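PDB 3IMM: putative secreted glycosylhydrolase from Parabacteroides distasonis ATCC 8503, which is probably a secreted hydrolase of the 3-keto-disaccharide hydrolase family, presumably acting on sugar linkages. Local coordinates for residues L51-K56 and N123-K128; L108-D113 and K142-D147; A18-E23 and E38-K43. All blocks are in the same frame, centred on the assembly; numbering follows the deposited sequence.

Interaction 1 (L51-K56 and N123-K128); sequences LDLDFK and NHMRIK
The carbonyl oxygen of Phe55 takes two bonds from a single residue, Asn123. Asn123 N reaches Phe55 O at 2.7 Å. Asn123 ND2 reaches Phe55 O at 3.0 Å, from above the carbonyl plane, with the oxygen lying in the plane of the amide. The two bonds help hold the amide in place. Asn123 CB sits over the centre of the Phe55 ring, 3.7 Å from the centroid, in a CH-pi contact. Ring and amide are nearly parallel, with 16° between their planes. Phe55 CG stands between its backbone N and carbonyl carbon (chi1 68°), which turns the ring back toward the partner strand. The ring edge meets CB of Met125, which is a selenomethionine here, 4.0 Å from Phe55 CE2. The amide oxygen of Asn123 is also satisfied, by Lys117 and Asn139.

On the other face, Arg126 holds Asp52 side-on. NE of Arg126 gives a nearly straight bond of 2.6 Å to the syn lone pair of Asp52 OD1, while NH2 reaches OD2. His124 NE2 adds a weak bond of 2.8 Å to Asp52 OD2, with ring and carboxylate planes 72° apart. The positive charge of Arg126 would probably favour the ionised carboxylate. Asp54 OD2 turns outside the pair, to Asn195 ND2 and, in a salt bridge, to Arg194 NE.

The backbones form an antiparallel pair. Leu51, Leu53 and Phe55 make hydrogen-bonded pairs with Ile127, Met125 and Asn123. The Leu51 and Ile127 side chains run side by side, with Leu51 CD2 4.2 Å from Ile127 CD1.

Both segments run through the middle of a six-stranded antiparallel sheet. Strand 191-200 flanks 49-57, and strand 133-138 flanks 122-130. Phe55 packs on Ile84, and Met125 and Ile127 on Ile82, of strand 80-85 in the second sheet.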
loop_
_atom_site.group_PDB
_atom_site.type_symbol
_atom_site.label_atom_id
_atom_site.label_comp_id
_atom_site.label_asym_id
_atom_site.label_seq_id
_atom_site.Cartn_x
_atom_site.Cartn_y
_atom_site.Cartn_z
ATOM N N LEU A 51 -7.577 -1.298 -7.432
ATOM C CA LEU A 51 -7.833 -1.751 -6.085
ATOM C C LEU A 51 -8.420 -0.561 -5.339
ATOM O O LEU A 51 -7.862 0.526 -5.370
ATOM C CB LEU A 51 -6.515 -2.246 -5.468
ATOM C CG LEU A 51 -6.447 -2.649 -3.988
ATOM C CD1 LEU A 51 -7.230 -3.937 -3.746
ATOM C CD2 LEU A 51 -4.992 -2.801 -3.522
ATOM N N ASP A 52 -9.571 -0.775 -4.706
ATOM C CA ASP A 52 -10.227 0.193 -3.823
ATOM C C ASP A 52 -10.202 -0.335 -2.403
ATOM O O ASP A 52 -10.386 -1.558 -2.160
ATOM C CB ASP A 52 -11.698 0.339 -4.197
ATOM C CG ASP A 52 -11.978 1.536 -5.018
ATOM O OD1 ASP A 52 -11.142 1.917 -5.824
ATOM O OD2 ASP A 52 -13.054 2.085 -4.847
ATOM N N LEU A 53 -10.019 0.584 -1.463
ATOM C CA LEU A 53 -10.099 0.240 -0.058
ATOM C C LEU A 53 -10.370 1.479 0.771
ATOM O O LEU A 53 -9.973 2.581 0.406
ATOM C CB LEU A 53 -8.802 -0.400 0.407
ATOM C CG LEU A 53 -7.493 0.413 0.351
ATOM C CD1 LEU A 53 -6.568 0.010 1.476
ATOM C CD2 LEU A 53 -6.773 0.287 -1.002
ATOM N N ASP A 54 -11.057 1.283 1.885
ATOM C CA ASP A 54 -11.236 2.309 2.885
ATOM C C ASP A 54 -10.196 1.987 3.911
ATOM O O ASP A 54 -9.874 0.803 4.098
ATOM C CB ASP A 54 -12.628 2.236 3.534
ATOM C CG ASP A 54 -13.785 2.393 2.525
ATOM O OD1 ASP A 54 -13.547 2.839 1.389
ATOM O OD2 ASP A 54 -14.951 2.051 2.873
ATOM N N PHE A 55 -9.650 3.019 4.565
ATOM C CA PHE A 55 -8.847 2.820 5.745
ATOM C C PHE A 55 -9.048 3.950 6.748
ATOM O O PHE A 55 -9.414 5.083 6.369
ATOM C CB PHE A 55 -7.380 2.663 5.375
ATOM C CG PHE A 55 -6.751 3.894 4.842
ATOM C CD1 PHE A 55 -6.115 4.804 5.711
ATOM C CD2 PHE A 55 -6.743 4.153 3.474
ATOM C CE1 PHE A 55 -5.499 5.943 5.213
ATOM C CE2 PHE A 55 -6.146 5.314 2.970
ATOM C CZ PHE A 55 -5.535 6.208 3.831
ATOM N N LYS A 56 -8.832 3.625 8.028
ATOM C CA LYS A 56 -8.871 4.602 9.140
ATOM C C LYS A 56 -7.552 4.533 9.895
ATOM O O LYS A 56 -7.057 3.465 10.214
ATOM C CB LYS A 56 -10.033 4.258 10.078
ATOM C CG LYS A 56 -10.215 5.114 11.339
ATOM C CD LYS A 56 -11.535 4.737 12.089
ATOM C CE LYS A 56 -11.412 3.408 12.791
ATOM N NZ LYS A 56 -12.557 3.103 13.657
ATOM N N ASN A 123 -11.023 7.018 5.487
ATOM C CA ASN A 123 -10.450 7.419 4.204
ATOM C C ASN A 123 -10.808 6.438 3.104
ATOM O O ASN A 123 -11.194 5.290 3.360
ATOM C CB ASN A 123 -8.918 7.467 4.271
ATOM C CG ASN A 123 -8.420 8.405 5.315
ATOM O OD1 ASN A 123 -8.181 9.583 5.055
ATOM N ND2 ASN A 123 -8.298 7.903 6.525
ATOM N N HIS A 124 -10.660 6.900 1.865
ATOM C CA HIS A 124 -10.823 6.024 0.714
ATOM C C HIS A 124 -9.624 6.201 -0.213
ATOM O O HIS A 124 -9.123 7.312 -0.390
ATOM C CB HIS A 124 -12.151 6.282 -0.026
ATOM C CG HIS A 124 -12.323 5.405 -1.207
ATOM N ND1 HIS A 124 -11.991 5.809 -2.482
ATOM C CD2 HIS A 124 -12.673 4.105 -1.301
ATOM C CE1 HIS A 124 -12.194 4.807 -3.316
ATOM N NE2 HIS A 124 -12.617 3.767 -2.629
HETATM N N MSE A 125 -9.134 5.082 -0.745
HETATM C CA MSE A 125 -8.002 5.078 -1.652
HETATM C C MSE A 125 -8.300 4.113 -2.797
HETATM O O MSE A 125 -8.790 3.012 -2.584
HETATM C CB MSE A 125 -6.718 4.667 -0.928
HETATM C CG MSE A 125 -5.538 4.432 -1.841
HETATM SE SE MSE A 125 -3.947 3.896 -0.821
HETATM C CE MSE A 125 -3.546 5.630 -0.229
ATOM N N ARG A 126 -8.019 4.578 -3.999
ATOM C CA ARG A 126 -8.039 3.769 -5.224
ATOM C C ARG A 126 -6.618 3.715 -5.830
ATOM O O ARG A 126 -5.947 4.751 -5.985
ATOM C CB ARG A 126 -9.020 4.353 -6.233
ATOM C CG ARG A 126 -8.985 3.638 -7.589
ATOM C CD ARG A 126 -10.145 4.025 -8.422
ATOM N NE ARG A 126 -11.408 3.569 -7.829
ATOM C CZ ARG A 126 -12.623 3.919 -8.265
ATOM N NH1 ARG A 126 -12.784 4.669 -9.342
ATOM N NH2 ARG A 126 -13.687 3.492 -7.620
ATOM N N ILE A 127 -6.154 2.514 -6.126
ATOM C CA ILE A 127 -4.822 2.308 -6.707
ATOM C C ILE A 127 -5.046 1.648 -8.054
ATOM O O ILE A 127 -5.609 0.580 -8.118
ATOM C CB ILE A 127 -3.920 1.441 -5.825
ATOM C CG1 ILE A 127 -3.885 1.986 -4.398
ATOM C CG2 ILE A 127 -2.510 1.378 -6.374
ATOM C CD1 ILE A 127 -3.249 1.000 -3.408
ATOM N N LYS A 128 -4.644 2.317 -9.121
ATOM C CA LYS A 128 -4.767 1.803 -10.474
ATOM C C LYS A 128 -3.392 1.317 -10.897
ATOM O O LYS A 128 -2.422 2.091 -10.935
ATOM C CB LYS A 128 -5.297 2.864 -11.461
ATOM C CG LYS A 128 -6.610 3.530 -11.036
ATOM C CD LYS A 128 -7.232 4.431 -12.129
ATOM C CE LYS A 128 -8.304 3.724 -12.923
ATOM N NZ LYS A 128 -8.781 4.485 -14.103
#

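Interaction 2 (L108-D113 and K142-D147); sequences LGAVQD and KVTEMD
Leu108 CG and the methyl Thr144 CG2 each stand anti to their own backbone N, which helps bring the two side chains together. Leu108 has chi1 -178°. In Thr144, with chi1 -53°, OG1 lies beside N. The two side chains pass alongside, pointing opposite ways, and Leu108 CD2 comes 3.6 Å from Thr144 CG2. The same methyl, Leu108 CD2, also lies 3.6 Å from the backbone oxygen Glu145 O. The selenomethionine Met146 bends at its third torsion (-87°), which brings its CE to 3.8 Å from Leu108 CB.

Residues 108-111 of the loop run along the outermost strand of its sheet, 141-147, in nearly the opposite direction. That strand has a classic beta bulge: Val143 and Thr144 share one partner, Val136, on the neighbouring strand 133-138. The carbonyl of Val143 is used by the loop. Val111 N donates to Val143 O at 2.9 Å, in the carbonyl plane. Ala110 CA makes a longer CA-H...O contact with the same oxygen.

Ala110 CB packs 4.1 Å from Val143 CB, and Val111 CG2 lies 3.7 Å from Lys142 O. The hydroxyl of Thr144 comes near Ala110 but is hydrogen-bonded to Gly102 O. At the exposed margin, Lys142 NZ forms a salt bridge of 3.0 Å with Glu145 OE1, approaching from above the carboxylate plane.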
loop_
_atom_site.group_PDB
_atom_site.type_symbol
_atom_site.label_atom_id
_atom_site.label_comp_id
_atom_site.label_asym_id
_atom_site.label_seq_id
_atom_site.Cartn_x
_atom_site.Cartn_y
_atom_site.Cartn_z
ATOM N N LEU A 108 8.696 7.621 -4.391
ATOM C CA LEU A 108 8.001 8.765 -4.957
ATOM C C LEU A 108 7.029 9.385 -3.961
ATOM O O LEU A 108 6.171 8.694 -3.407
ATOM C CB LEU A 108 7.244 8.334 -6.238
ATOM C CG LEU A 108 6.491 9.440 -6.984
ATOM C CD1 LEU A 108 7.501 10.478 -7.633
ATOM C CD2 LEU A 108 5.541 8.795 -8.006
ATOM N N GLY A 109 7.170 10.694 -3.750
ATOM C CA GLY A 109 6.296 11.444 -2.872
ATOM C C GLY A 109 4.915 11.674 -3.463
ATOM O O GLY A 109 4.713 11.555 -4.684
ATOM N N ALA A 110 3.969 12.019 -2.587
ATOM C CA ALA A 110 2.640 12.472 -3.013
ATOM C C ALA A 110 2.761 13.944 -3.388
ATOM O O ALA A 110 3.691 14.620 -2.954
ATOM C CB ALA A 110 1.615 12.256 -1.917
ATOM N N VAL A 111 1.858 14.443 -4.239
ATOM C CA VAL A 111 1.955 15.839 -4.676
ATOM C C VAL A 111 1.466 16.793 -3.579
ATOM O O VAL A 111 1.966 17.921 -3.469
ATOM C CB VAL A 111 1.289 16.141 -6.068
ATOM C CG1 VAL A 111 2.158 15.533 -7.220
ATOM C CG2 VAL A 111 -0.166 15.704 -6.157
ATOM N N GLN A 112 0.505 16.356 -2.763
ATOM C CA GLN A 112 0.139 17.129 -1.565
ATOM C C GLN A 112 0.110 16.168 -0.418
ATOM O O GLN A 112 -0.173 14.988 -0.617
ATOM C CB GLN A 112 -1.247 17.783 -1.653
ATOM C CG GLN A 112 -1.968 17.799 -3.022
ATOM C CD GLN A 112 -3.502 18.064 -2.884
ATOM O OE1 GLN A 112 -4.300 17.740 -3.790
ATOM N NE2 GLN A 112 -3.907 18.643 -1.737
ATOM N N ASP A 113 0.394 16.659 0.787
ATOM C CA ASP A 113 0.187 15.816 1.970
ATOM C C ASP A 113 -0.986 16.394 2.751
ATOM O O ASP A 113 -1.565 17.432 2.382
ATOM C CB ASP A 113 1.458 15.621 2.847
ATOM C CG ASP A 113 1.821 16.872 3.682
ATOM O OD1 ASP A 113 1.513 18.023 3.226
ATOM O OD2 ASP A 113 2.419 16.694 4.781
ATOM N N LYS A 142 -6.071 12.910 -6.936
ATOM C CA LYS A 142 -4.963 12.235 -7.576
ATOM C C LYS A 142 -3.663 12.712 -6.928
ATOM O O LYS A 142 -3.174 13.801 -7.237
ATOM C CB LYS A 142 -4.983 12.519 -9.071
ATOM C CG LYS A 142 -3.974 11.719 -9.868
ATOM C CD LYS A 142 -4.386 11.625 -11.345
ATOM C CE LYS A 142 -4.206 12.895 -12.103
ATOM N NZ LYS A 142 -2.923 13.584 -11.815
ATOM N N VAL A 143 -3.094 11.881 -6.064
ATOM C CA VAL A 143 -1.917 12.264 -5.309
ATOM C C VAL A 143 -0.586 11.756 -5.880
ATOM O O VAL A 143 0.424 12.395 -5.690
ATOM C CB VAL A 143 -2.023 11.934 -3.798
ATOM C CG1 VAL A 143 -3.147 12.793 -3.188
ATOM C CG2 VAL A 143 -2.266 10.472 -3.542
ATOM N N THR A 144 -0.596 10.649 -6.607
ATOM C CA THR A 144 0.652 9.990 -6.986
ATOM C C THR A 144 0.462 9.312 -8.308
ATOM O O THR A 144 -0.553 8.654 -8.541
ATOM C CB THR A 144 1.087 8.962 -5.891
ATOM O OG1 THR A 144 1.108 9.641 -4.631
ATOM C CG2 THR A 144 2.457 8.321 -6.187
ATOM N N GLU A 145 1.451 9.488 -9.176
ATOM C CA GLU A 145 1.469 8.870 -10.512
ATOM C C GLU A 145 2.895 8.472 -10.809
ATOM O O GLU A 145 3.752 9.326 -11.036
ATOM C CB GLU A 145 1.016 9.843 -11.595
ATOM C CG GLU A 145 -0.401 9.688 -11.969
ATOM C CD GLU A 145 -0.802 10.569 -13.102
ATOM O OE1 GLU A 145 -0.837 11.787 -12.912
ATOM O OE2 GLU A 145 -1.064 10.027 -14.182
HETATM N N MSE A 146 3.141 7.174 -10.814
HETATM C CA MSE A 146 4.459 6.646 -11.031
HETATM C C MSE A 146 4.494 5.969 -12.377
HETATM O O MSE A 146 3.655 5.123 -12.672
HETATM C CB MSE A 146 4.774 5.574 -9.987
HETATM C CG MSE A 146 6.062 4.818 -10.308
HETATM SE SE MSE A 146 6.729 3.764 -8.823
HETATM C CE MSE A 146 7.748 5.016 -7.912
ATOM N N ASP A 147 5.514 6.283 -13.157
ATOM C CA ASP A 147 5.947 5.408 -14.277
ATOM C C ASP A 147 7.246 4.708 -13.877
ATOM O O ASP A 147 8.307 5.279 -13.975
ATOM C CB ASP A 147 6.147 6.223 -15.566
ATOM C CG ASP A 147 6.575 5.357 -16.774
ATOM O OD1 ASP A 147 7.011 4.186 -16.632
ATOM O OD2 ASP A 147 6.538 5.908 -17.882
#

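Interaction 3 (A18-E23 and E38-K43); sequences ANYNPE and ESIWTK
Ile40 meets Ala18 and Tyr20 with the same branch. Its CG1 lies 3.9 Å from Ala18 CB and 3.8 Å from Tyr20 CB. CD1 continues over the same two residues, approaching the Tyr20 ring obliquely. Ile40 CG1 is anti to the backbone N (chi1 179°), which carries the longer arm back toward the partner segment. Tyr20 and Ile40 then run side by side, pointing the same way. An alanine here would remove that arm and would probably open a gap beside Ala18 and Tyr20, leaving the Tyr20 ring less firmly placed.

Two backbone bonds set this register. Asn19 N donates to Trp41 O at 2.8 Å, and Trp41 N donates to Asn19 O at 2.9 Å.

In the modelled conformer, one of two, the Asn19 amide crosses the Lys43 chain at about a right angle, with Asn19 OD1 3.6 Å from Lys43 CG. In that same conformer two waters donate to Asn19 OD1 and link it to Thr42 O and Lys43 O. The Lys43 ammonium group itself bonds to Glu16 O.

A third water lies between the segments at the other end. It accepts from Asn21 N and donates to Glu38 OE1 (2.6 Å) and Ser39 O. Asn21 OD1 accepts from Glu23 N at 2.9 Å, closing an Asx turn.

Further out, Trp25 packs on Tyr20 and Ile40, and Trp41 stacks edge-to-face with Trp75. Strand 179-182 flanks the other side of 40-42. The short antiparallel pair thus forms the margin of the five-stranded sheet, consistent with the beta-sandwich of the concanavalin-like clan.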
loop_
_atom_site.group_PDB
_atom_site.type_symbol
_atom_site.label_atom_id
_atom_site.label_comp_id
_atom_site.label_asym_id
_atom_site.label_seq_id
_atom_site.Cartn_x
_atom_site.Cartn_y
_atom_site.Cartn_z
ATOM N N ALA A 18 -7.782 -15.391 0.906
ATOM C CA ALA A 18 -6.542 -14.848 1.413
ATOM C C ALA A 18 -5.645 -15.885 2.079
ATOM O O ALA A 18 -6.129 -16.884 2.637
ATOM C CB ALA A 18 -6.822 -13.718 2.413
ATOM N N ASN A 19 -4.329 -15.681 1.981
ATOM C CA ASN A 19 -3.378 -16.433 2.794
ATOM C C ASN A 19 -2.993 -15.533 3.955
ATOM O O ASN A 19 -2.493 -14.407 3.778
ATOM C CB ASN A 19 -2.117 -16.863 2.029
ATOM C CG ASN A 19 -2.380 -17.935 0.968
ATOM O OD1 ASN A 19 -1.926 -17.809 -0.180
ATOM N ND2 ASN A 19 -3.082 -18.992 1.346
ATOM N N TYR A 20 -3.261 -16.039 5.144
ATOM C CA TYR A 20 -3.024 -15.336 6.393
ATOM C C TYR A 20 -3.125 -16.309 7.580
ATOM O O TYR A 20 -3.722 -17.394 7.503
ATOM C CB TYR A 20 -4.062 -14.241 6.598
ATOM C CG TYR A 20 -5.432 -14.798 6.783
ATOM C CD1 TYR A 20 -6.144 -15.312 5.707
ATOM C CD2 TYR A 20 -5.997 -14.892 8.056
ATOM C CE1 TYR A 20 -7.387 -15.873 5.897
ATOM C CE2 TYR A 20 -7.256 -15.430 8.249
ATOM C CZ TYR A 20 -7.942 -15.934 7.174
ATOM O OH TYR A 20 -9.195 -16.479 7.373
ATOM N N ASN A 21 -2.584 -15.854 8.692
ATOM C CA ASN A 21 -2.761 -16.483 9.970
ATOM C C ASN A 21 -3.988 -15.889 10.684
ATOM O O ASN A 21 -3.994 -14.690 10.984
ATOM C CB ASN A 21 -1.509 -16.222 10.804
ATOM C CG ASN A 21 -1.564 -16.917 12.145
ATOM O OD1 ASN A 21 -2.621 -17.396 12.559
ATOM N ND2 ASN A 21 -0.433 -16.969 12.832
ATOM N N PRO A 22 -5.004 -16.712 11.003
ATOM C CA PRO A 22 -6.182 -16.141 11.667
ATOM C C PRO A 22 -5.964 -15.631 13.093
ATOM O O PRO A 22 -6.875 -15.009 13.649
ATOM C CB PRO A 22 -7.192 -17.296 11.690
ATOM C CG PRO A 22 -6.599 -18.383 10.792
ATOM C CD PRO A 22 -5.129 -18.165 10.784
ATOM N N GLU A 23 -4.809 -15.911 13.698
ATOM C CA GLU A 23 -4.458 -15.281 14.968
ATOM C C GLU A 23 -3.859 -13.887 14.771
ATOM O O GLU A 23 -3.614 -13.175 15.747
ATOM C CB GLU A 23 -3.491 -16.190 15.785
ATOM C CG GLU A 23 -4.026 -17.601 16.010
ATOM C CD GLU A 23 -5.417 -17.616 16.688
ATOM O OE1 GLU A 23 -5.467 -17.175 17.874
ATOM O OE2 GLU A 23 -6.446 -18.086 16.060
ATOM N N GLU A 38 2.677 -9.913 10.923
ATOM C CA GLU A 38 2.634 -10.603 9.638
ATOM C C GLU A 38 1.583 -10.039 8.687
ATOM O O GLU A 38 0.546 -9.532 9.121
ATOM C CB GLU A 38 2.405 -12.087 9.858
ATOM C CG GLU A 38 2.555 -12.957 8.621
ATOM C CD GLU A 38 2.386 -14.442 8.955
ATOM O OE1 GLU A 38 1.238 -14.946 9.113
ATOM O OE2 GLU A 38 3.441 -15.097 9.075
ATOM N N SER A 39 1.881 -10.129 7.389
ATOM C CA SER A 39 1.042 -9.627 6.320
ATOM C C SER A 39 -0.121 -10.563 5.962
ATOM O O SER A 39 -0.163 -11.739 6.375
ATOM C CB SER A 39 1.915 -9.368 5.074
ATOM O OG SER A 39 2.936 -8.396 5.312
ATOM N N ILE A 40 -1.059 -10.045 5.176
ATOM C CA ILE A 40 -2.164 -10.843 4.605
ATOM C C ILE A 40 -2.061 -10.719 3.084
ATOM O O ILE A 40 -1.815 -9.617 2.566
ATOM C CB ILE A 40 -3.582 -10.369 5.119
ATOM C CG1 ILE A 40 -4.717 -11.195 4.491
ATOM C CG2 ILE A 40 -3.825 -8.823 4.912
ATOM C CD1 ILE A 40 -5.970 -11.203 5.276
ATOM N N TRP A 41 -2.207 -11.838 2.366
ATOM C CA TRP A 41 -1.988 -11.831 0.935
ATOM C C TRP A 41 -3.157 -12.410 0.223
ATOM O O TRP A 41 -3.879 -13.251 0.767
ATOM C CB TRP A 41 -0.738 -12.631 0.536
ATOM C CG TRP A 41 0.522 -12.155 1.210
ATOM C CD1 TRP A 41 1.115 -12.705 2.295
ATOM C CD2 TRP A 41 1.319 -11.025 0.840
ATOM N NE1 TRP A 41 2.231 -11.978 2.642
ATOM C CE2 TRP A 41 2.378 -10.944 1.762
ATOM C CE3 TRP A 41 1.260 -10.101 -0.205
ATOM C CZ2 TRP A 41 3.364 -9.960 1.685
ATOM C CZ3 TRP A 41 2.214 -9.127 -0.280
ATOM C CH2 TRP A 41 3.255 -9.054 0.673
ATOM N N THR A 42 -3.315 -11.980 -1.028
ATOM C CA THR A 42 -4.188 -12.669 -1.935
ATOM C C THR A 42 -3.596 -14.051 -2.219
ATOM O O THR A 42 -2.381 -14.246 -2.143
ATOM C CB THR A 42 -4.394 -11.868 -3.245
ATOM O OG1 THR A 42 -3.130 -11.596 -3.836
ATOM C CG2 THR A 42 -5.126 -10.554 -2.981
ATOM N N LYS A 43 -4.463 -15.019 -2.520
ATOM C CA LYS A 43 -4.013 -16.340 -2.906
ATOM C C LYS A 43 -3.618 -16.356 -4.392
ATOM O O LYS A 43 -2.869 -17.240 -4.839
ATOM C CB LYS A 43 -5.120 -17.377 -2.669
ATOM C CG LYS A 43 -5.369 -17.749 -1.221
ATOM C CD LYS A 43 -6.416 -18.892 -1.183
ATOM C CE LYS A 43 -6.585 -19.439 0.203
ATOM N NZ LYS A 43 -7.760 -20.279 0.213
HETATM O O HOH W 1 -0.444 -15.908 -1.223
HETATM O O HOH W 2 -1.771 -19.111 -2.680
HETATM O O HOH W 3 -0.829 -13.457 8.525
#

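How the interactions relate
Interaction 1 is the buried one, in the middle of the six-stranded sheet. Interactions 2 and 3 are partly buried and lie at margins, on opposite sides of the chain's centre, with centres about 28 Å apart. Interactions 1 and 2 reach the same sheet: strand 141-147 is its edge and 122-130 lies inside. Interaction 3 belongs to the other sheet, but strand 40-42 is followed directly by 49-57. The chemistry changes with place. The central pair combines regular backbone bonding with a charged cluster on one face and mainly apolar packing, with one amide, on the other. The loop in interaction 2 has a single backbone bond across. Interaction 3 has two direct backbone bonds and adds bridging waters at both ends.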